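Local structure of PpBBE-like 1 D396N (Physcomitrella patens subsp. patens, 6EO5) at residues F163-V176 with Y205-V218. The protein is a variant of a cellobiose-oxidising, bicovalently flavinylated berberine bridge enzyme-like oxidase of the VAO family. Residues are numbered along the deposited sequence; the frame is centred on the assembly and turned at random.
With FAD (flavin-adenine dinucleotide), chain C.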
loop_
_atom_site.group_PDB
_atom_site.type_symbol
_atom_site.label_atom_id
_atom_site.label_comp_id
_atom_site.label_asym_id
_atom_site.label_seq_id
_atom_site.Cartn_x
_atom_site.Cartn_y
_atom_site.Cartn_z
ATOM N N PHE A 163 9.584 -10.767 -7.365
ATOM C CA PHE A 163 8.282 -11.398 -7.568
ATOM C C PHE A 163 7.197 -10.455 -8.088
ATOM O O PHE A 163 6.082 -10.923 -8.362
ATOM C CB PHE A 163 7.782 -12.028 -6.257
ATOM C CG PHE A 163 8.726 -13.040 -5.651
ATOM C CD1 PHE A 163 9.497 -13.877 -6.456
ATOM C CD2 PHE A 163 8.830 -13.159 -4.269
ATOM C CE1 PHE A 163 10.348 -14.809 -5.894
ATOM C CE2 PHE A 163 9.681 -14.101 -3.698
ATOM C CZ PHE A 163 10.441 -14.922 -4.510
ATOM N N GLY A 164 7.481 -9.153 -8.213
ATOM C CA GLY A 164 6.515 -8.171 -8.676
ATOM C C GLY A 164 5.804 -7.481 -7.525
ATOM O O GLY A 164 6.105 -7.683 -6.345
ATOM N N LEU A 165 4.847 -6.626 -7.888
ATOM C CA LEU A 165 3.962 -6.016 -6.903
ATOM C C LEU A 165 2.846 -6.989 -6.540
ATOM O O LEU A 165 2.546 -7.924 -7.281
ATOM C CB LEU A 165 3.351 -4.715 -7.439
ATOM C CG LEU A 165 4.287 -3.637 -7.996
ATOM C CD1 LEU A 165 3.498 -2.617 -8.797
ATOM C CD2 LEU A 165 5.094 -2.952 -6.893
ATOM N N VAL A 166 2.218 -6.752 -5.384
ATOM C CA VAL A 166 1.041 -7.538 -5.016
ATOM C C VAL A 166 0.025 -7.509 -6.146
ATOM O O VAL A 166 -0.511 -8.549 -6.553
ATOM C CB VAL A 166 0.427 -7.017 -3.707
ATOM C CG1 VAL A 166 -0.742 -7.872 -3.303
ATOM C CG2 VAL A 166 1.464 -7.006 -2.627
ATOM N N THR A 167 -0.234 -6.314 -6.687
ATOM C CA THR A 167 -1.232 -6.185 -7.741
ATOM C C THR A 167 -0.838 -7.010 -8.960
ATOM O O THR A 167 -1.705 -7.575 -9.631
ATOM C CB THR A 167 -1.456 -4.691 -8.082
ATOM O OG1 THR A 167 -2.829 -4.466 -8.428
ATOM C CG2 THR A 167 -0.559 -4.199 -9.227
ATOM N N ASP A 168 0.462 -7.156 -9.218
ATOM C CA ASP A 168 0.934 -7.966 -10.333
ATOM C C ASP A 168 0.647 -9.449 -10.150
ATOM O O ASP A 168 0.815 -10.221 -11.104
ATOM C CB ASP A 168 2.443 -7.782 -10.512
ATOM C CG ASP A 168 2.812 -6.459 -11.153
ATOM O OD1 ASP A 168 2.037 -5.975 -12.005
ATOM O OD2 ASP A 168 3.895 -5.921 -10.813
ATOM N N ASN A 169 0.267 -9.875 -8.947
ATOM C CA ASN A 169 0.052 -11.282 -8.649
ATOM C C ASN A 169 -1.415 -11.598 -8.406
ATOM O O ASN A 169 -1.748 -12.730 -8.034
ATOM C CB ASN A 169 0.897 -11.700 -7.444
ATOM C CG ASN A 169 2.365 -11.811 -7.781
ATOM O OD1 ASN A 169 2.804 -12.826 -8.304
ATOM N ND2 ASN A 169 3.134 -10.761 -7.488
ATOM N N ILE A 170 -2.293 -10.611 -8.573
ATOM C CA ILE A 170 -3.721 -10.875 -8.610
ATOM C C ILE A 170 -4.018 -11.657 -9.884
ATOM O O ILE A 170 -3.825 -11.157 -10.998
ATOM C CB ILE A 170 -4.525 -9.570 -8.548
ATOM C CG1 ILE A 170 -4.301 -8.853 -7.211
ATOM C CG2 ILE A 170 -5.996 -9.845 -8.807
ATOM C CD1 ILE A 170 -4.982 -7.478 -7.108
ATOM N N LEU A 171 -4.453 -12.905 -9.723
ATOM C CA LEU A 171 -4.871 -13.726 -10.849
ATOM C C LEU A 171 -6.364 -13.613 -11.113
ATOM O O LEU A 171 -6.803 -13.864 -12.246
ATOM C CB LEU A 171 -4.508 -15.195 -10.601
ATOM C CG LEU A 171 -3.066 -15.672 -10.771
ATOM C CD1 LEU A 171 -2.905 -17.015 -10.126
ATOM C CD2 LEU A 171 -2.716 -15.772 -12.242
ATOM N N GLU A 172 -7.134 -13.213 -10.099
ATOM C CA GLU A 172 -8.581 -13.141 -10.181
ATOM C C GLU A 172 -9.119 -12.494 -8.911
ATOM O O GLU A 172 -8.559 -12.678 -7.829
ATOM C CB GLU A 172 -9.183 -14.536 -10.363
ATOM C CG GLU A 172 -10.687 -14.557 -10.524
ATOM C CD GLU A 172 -11.285 -15.942 -10.342
ATOM O OE1 GLU A 172 -11.224 -16.747 -11.299
ATOM O OE2 GLU A 172 -11.812 -16.221 -9.233
ATOM N N VAL A 173 -10.206 -11.732 -9.054
ATOM C CA VAL A 173 -10.974 -11.231 -7.920
ATOM C C VAL A 173 -12.434 -11.614 -8.107
ATOM O O VAL A 173 -12.894 -11.895 -9.216
ATOM C CB VAL A 173 -10.885 -9.693 -7.735
ATOM C CG1 VAL A 173 -9.503 -9.274 -7.296
ATOM C CG2 VAL A 173 -11.293 -8.979 -9.008
ATOM N N GLN A 174 -13.164 -11.597 -6.998
ATOM C CA GLN A 174 -14.618 -11.606 -7.010
ATOM C C GLN A 174 -15.111 -10.421 -6.204
ATOM O O GLN A 174 -14.606 -10.167 -5.105
ATOM C CB GLN A 174 -15.176 -12.886 -6.424
ATOM C CG GLN A 174 -14.670 -14.092 -7.145
ATOM C CD GLN A 174 -15.305 -15.339 -6.630
ATOM O OE1 GLN A 174 -16.215 -15.280 -5.791
ATOM N NE2 GLN A 174 -14.840 -16.484 -7.119
ATOM N N LEU A 175 -16.094 -9.703 -6.749
ATOM C CA LEU A 175 -16.644 -8.538 -6.075
ATOM C C LEU A 175 -18.157 -8.498 -6.246
ATOM O O LEU A 175 -18.724 -9.124 -7.143
ATOM C CB LEU A 175 -16.015 -7.228 -6.591
ATOM C CG LEU A 175 -16.189 -6.880 -8.068
ATOM C CD1 LEU A 175 -17.366 -5.930 -8.261
ATOM C CD2 LEU A 175 -14.903 -6.278 -8.601
ATOM N N VAL A 176 -18.795 -7.742 -5.358
ATOM C CA VAL A 176 -20.210 -7.400 -5.444
ATOM C C VAL A 176 -20.306 -6.045 -6.132
ATOM O O VAL A 176 -19.827 -5.039 -5.596
ATOM C CB VAL A 176 -20.852 -7.365 -4.047
ATOM C CG1 VAL A 176 -22.293 -6.883 -4.115
ATOM C CG2 VAL A 176 -20.762 -8.734 -3.399
ATOM N N TYR A 205 -15.071 0.396 -8.064
ATOM C CA TYR A 205 -15.760 -0.563 -8.923
ATOM C C TYR A 205 -16.576 -1.588 -8.153
ATOM O O TYR A 205 -17.107 -2.517 -8.767
ATOM C CB TYR A 205 -14.765 -1.289 -9.834
ATOM C CG TYR A 205 -14.020 -0.347 -10.742
ATOM C CD1 TYR A 205 -12.825 0.237 -10.340
ATOM C CD2 TYR A 205 -14.521 -0.015 -11.988
ATOM C CE1 TYR A 205 -12.143 1.114 -11.167
ATOM C CE2 TYR A 205 -13.847 0.865 -12.824
ATOM C CZ TYR A 205 -12.659 1.426 -12.410
ATOM O OH TYR A 205 -11.985 2.292 -13.242
ATOM N N GLY A 206 -16.710 -1.445 -6.843
ATOM C CA GLY A 206 -17.460 -2.407 -6.074
ATOM C C GLY A 206 -16.637 -2.936 -4.926
ATOM O O GLY A 206 -15.533 -2.457 -4.644
ATOM N N ILE A 207 -17.175 -3.948 -4.256
ATOM C CA ILE A 207 -16.607 -4.470 -3.022
ATOM C C ILE A 207 -16.002 -5.832 -3.336
ATOM O O ILE A 207 -16.728 -6.815 -3.508
ATOM C CB ILE A 207 -17.662 -4.560 -1.916
ATOM C CG1 ILE A 207 -18.241 -3.167 -1.665
ATOM C CG2 ILE A 207 -17.059 -5.177 -0.659
ATOM C CD1 ILE A 207 -19.228 -3.096 -0.563
ATOM N N VAL A 208 -14.671 -5.892 -3.424
ATOM C CA VAL A 208 -13.981 -7.163 -3.617
ATOM C C VAL A 208 -14.179 -8.028 -2.381
ATOM O O VAL A 208 -13.969 -7.576 -1.248
ATOM C CB VAL A 208 -12.489 -6.940 -3.909
ATOM C CG1 VAL A 208 -11.738 -8.281 -3.915
ATOM C CG2 VAL A 208 -12.308 -6.231 -5.241
ATOM N N THR A 209 -14.606 -9.272 -2.590
ATOM C CA THR A 209 -14.806 -10.199 -1.481
ATOM C C THR A 209 -13.681 -11.209 -1.334
ATOM O O THR A 209 -13.401 -11.640 -0.211
ATOM C CB THR A 209 -16.132 -10.949 -1.636
ATOM O OG1 THR A 209 -16.182 -11.553 -2.935
ATOM C CG2 THR A 209 -17.303 -9.993 -1.457
ATOM N N GLN A 210 -13.020 -11.594 -2.426
ATOM C CA GLN A 210 -11.857 -12.454 -2.289
ATOM C C GLN A 210 -10.887 -12.239 -3.444
ATOM O O GLN A 210 -11.258 -11.779 -4.529
ATOM C CB GLN A 210 -12.254 -13.930 -2.186
ATOM C CG GLN A 210 -12.746 -14.571 -3.465
ATOM C CD GLN A 210 -12.752 -16.085 -3.355
ATOM O OE1 GLN A 210 -12.919 -16.638 -2.263
ATOM N NE2 GLN A 210 -12.548 -16.764 -4.482
ATOM N N PHE A 211 -9.628 -12.576 -3.176
ATOM C CA PHE A 211 -8.542 -12.548 -4.140
ATOM C C PHE A 211 -8.042 -13.961 -4.417
ATOM O O PHE A 211 -8.086 -14.838 -3.548
ATOM C CB PHE A 211 -7.359 -11.732 -3.618
ATOM C CG PHE A 211 -7.609 -10.274 -3.522
ATOM C CD1 PHE A 211 -7.335 -9.448 -4.600
ATOM C CD2 PHE A 211 -8.077 -9.713 -2.348
ATOM C CE1 PHE A 211 -7.548 -8.094 -4.525
ATOM C CE2 PHE A 211 -8.295 -8.343 -2.256
ATOM C CZ PHE A 211 -8.029 -7.533 -3.349
ATOM N N THR A 212 -7.522 -14.168 -5.622
ATOM C CA THR A 212 -6.707 -15.338 -5.929
ATOM C C THR A 212 -5.338 -14.852 -6.378
ATOM O O THR A 212 -5.232 -14.158 -7.397
ATOM C CB THR A 212 -7.334 -16.215 -7.012
ATOM O OG1 THR A 212 -8.621 -16.660 -6.574
ATOM C CG2 THR A 212 -6.461 -17.422 -7.254
ATOM N N PHE A 213 -4.300 -15.231 -5.626
ATOM C CA PHE A 213 -2.937 -14.754 -5.824
ATOM C C PHE A 213 -2.040 -15.840 -6.397
ATOM O O PHE A 213 -2.146 -17.009 -6.019
ATOM C CB PHE A 213 -2.322 -14.262 -4.512
ATOM C CG PHE A 213 -2.882 -12.964 -4.032
ATOM C CD1 PHE A 213 -2.569 -11.781 -4.690
ATOM C CD2 PHE A 213 -3.716 -12.917 -2.925
ATOM C CE1 PHE A 213 -3.070 -10.574 -4.256
ATOM C CE2 PHE A 213 -4.223 -11.711 -2.480
ATOM C CZ PHE A 213 -3.900 -10.534 -3.148
ATOM N N ARG A 214 -1.165 -15.439 -7.315
ATOM C CA ARG A 214 0.030 -16.215 -7.616
ATOM C C ARG A 214 0.970 -16.132 -6.419
ATOM O O ARG A 214 1.189 -15.044 -5.876
ATOM C CB ARG A 214 0.710 -15.672 -8.874
ATOM C CG ARG A 214 2.046 -16.304 -9.191
ATOM C CD ARG A 214 1.846 -17.717 -9.749
ATOM N NE ARG A 214 1.101 -17.692 -11.013
ATOM C CZ ARG A 214 0.292 -18.663 -11.431
ATOM N NH1 ARG A 214 0.104 -19.736 -10.669
ATOM N NH2 ARG A 214 -0.341 -18.555 -12.597
ATOM N N VAL A 215 1.490 -17.276 -5.973
ATOM C CA VAL A 215 2.374 -17.317 -4.811
ATOM C C VAL A 215 3.758 -17.777 -5.259
ATOM O O VAL A 215 3.940 -18.278 -6.368
ATOM C CB VAL A 215 1.823 -18.199 -3.675
ATOM C CG1 VAL A 215 0.479 -17.652 -3.194
ATOM C CG2 VAL A 215 1.709 -19.660 -4.109
ATOM N N HIS A 216 4.750 -17.568 -4.384
ATOM C CA HIS A 216 6.156 -17.782 -4.721
ATOM C C HIS A 216 6.896 -18.518 -3.609
ATOM O O HIS A 216 6.715 -18.218 -2.424
ATOM C CB HIS A 216 6.863 -16.457 -5.012
ATOM C CG HIS A 216 6.165 -15.631 -6.045
ATOM N ND1 HIS A 216 6.523 -15.643 -7.376
ATOM C CD2 HIS A 216 5.107 -14.789 -5.947
ATOM C CE1 HIS A 216 5.726 -14.833 -8.050
ATOM N NE2 HIS A 216 4.857 -14.305 -7.207
ATOM N N ASP A 217 7.748 -19.471 -4.014
ATOM C CA ASP A 217 8.513 -20.272 -3.071
ATOM C C ASP A 217 9.584 -19.433 -2.383
ATOM O O ASP A 217 10.427 -18.816 -3.044
ATOM C CB ASP A 217 9.164 -21.454 -3.790
ATOM C CG ASP A 217 10.084 -22.260 -2.876
ATOM O OD1 ASP A 217 9.634 -22.727 -1.792
ATOM O OD2 ASP A 217 11.267 -22.408 -3.234
ATOM N N VAL A 218 9.567 -19.440 -1.048
ATOM C CA VAL A 218 10.565 -18.734 -0.250
ATOM C C VAL A 218 11.129 -19.669 0.818
ATOM O O VAL A 218 11.350 -19.265 1.965
ATOM C CB VAL A 218 9.971 -17.461 0.388
ATOM C CG1 VAL A 218 9.946 -16.329 -0.626
ATOM C CG2 VAL A 218 8.561 -17.713 0.951
HETATM P PA FAD C . -8.155 0.676 3.752
HETATM O O1A FAD C . -8.164 2.066 4.370
HETATM O O2A FAD C . -9.113 -0.255 4.450
HETATM O O5B FAD C . -8.413 0.672 2.159
HETATM C C5B FAD C . -7.849 1.653 1.315
HETATM C C4B FAD C . -8.742 1.904 0.105
HETATM O O4B FAD C . -9.082 0.678 -0.515
HETATM C C3B FAD C . -10.050 2.572 0.488
HETATM O O3B FAD C . -10.467 3.387 -0.586
HETATM C C2B FAD C . -10.996 1.407 0.612
HETATM O O2B FAD C . -12.334 1.794 0.422
HETATM C C1B FAD C . -10.485 0.469 -0.475
HETATM N N9A FAD C . -10.855 -0.924 -0.136
HETATM C C8A FAD C . -10.593 -1.582 1.042
HETATM N N7A FAD C . -11.112 -2.827 0.970
HETATM C C5A FAD C . -11.706 -2.975 -0.232
HETATM C C6A FAD C . -12.389 -4.031 -0.806
HETATM N N6A FAD C . -12.539 -5.164 -0.128
HETATM N N1A FAD C . -12.902 -3.903 -2.078
HETATM C C2A FAD C . -12.745 -2.719 -2.761
HETATM N N3A FAD C . -12.070 -1.663 -2.187
HETATM C C4A FAD C . -11.560 -1.789 -0.937
HETATM N N1 FAD C . 2.213 0.458 1.035
HETATM C C2 FAD C . 3.102 -0.349 0.315
HETATM O O2 FAD C . 2.998 -0.530 -0.917
HETATM N N3 FAD C . 4.128 -0.983 0.994
HETATM C C4 FAD C . 4.278 -0.819 2.355
HETATM O O4 FAD C . 5.188 -1.404 2.934
HETATM C C4X FAD C . 3.400 -0.016 3.068
HETATM N N5 FAD C . 3.529 0.105 4.435
HETATM C C5X FAD C . 2.490 0.627 5.181
HETATM C C6 FAD C . 2.574 0.616 6.569
HETATM C C7 FAD C . 1.504 1.017 7.385
HETATM C C7M FAD C . 1.630 0.973 8.891
HETATM C C8 FAD C . 0.358 1.551 6.760
HETATM C C8M FAD C . -0.791 2.115 7.575
HETATM C C9 FAD C . 0.328 1.640 5.355
HETATM C C9A FAD C . 1.374 1.165 4.544
HETATM N N10 FAD C . 1.389 1.277 3.147
HETATM C C10 FAD C . 2.335 0.592 2.410
HETATM C "C1'" FAD C . 0.248 1.879 2.397
HETATM C "C2'" FAD C . -0.779 0.790 2.099
HETATM O "O2'" FAD C . -0.411 -0.028 1.012
HETATM C "C3'" FAD C . -2.103 1.451 1.787
HETATM O "O3'" FAD C . -2.438 2.208 2.925
HETATM C "C4'" FAD C . -3.156 0.394 1.469
HETATM O "O4'" FAD C . -4.077 0.939 0.544
HETATM C "C5'" FAD C . -3.848 -0.083 2.745
HETATM O "O5'" FAD C . -4.920 -0.969 2.502
HETATM P P FAD C . -5.980 -1.237 3.693
HETATM O O1P FAD C . -6.948 -2.316 3.271
HETATM O O2P FAD C . -5.334 -1.530 5.021
HETATM O O3P FAD C . -6.621 0.222 3.915
HETATM O O HOH W 1 -11.022 -15.328 -6.327
#
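Strands 170-176 and 207-214 pair antiparallel from Val176 with Ile207 to Ile170 with Phe213, interrupted by two classic beta bulges: Leu171 and Glu172 face Thr212, and Thr209 and Gln210 face Gln174. At the second, Gln174 O takes Thr209 N at 2.7 Å and, from above its carbonyl plane, Thr209 OG1 at 3.0 Å. Just before strand 170-176, Asn169 CG lies anti to the carbonyl carbon (chi1 -73°), bringing OD1 to His216 NE2 (2.8 Å), near the imidazole plane, with amide and ring 88° apart. Asn169 ND2 reaches back to Phe163 O and Leu165 O, and an alanine here would probably leave both carbonyls and His216 NE2 without these partners and the imidazole freer to turn. Phe163 lies on His216 in an offset stack, each CB over the other ring's centre. On one face Val173 CG1 meets Phe211 CD1 at 3.5 Å and Ile170 CG1 touches Phe213 CE1; on the face bearing Glu172, Gln210 and Thr212, one water links Glu172 OE2, Gln210 NE2 and Thr212 OG1, while Glu172 OE1 is hydrogen-bonded to Asn186. Val208 N and O grip FAD N1A and N6A, helping seat the adenine. Phe211 and Phe213 pack against helix 147-153, Val176 and Ile207 against helix 57-70, and strands 182-186 and 113-117 continue the sheet.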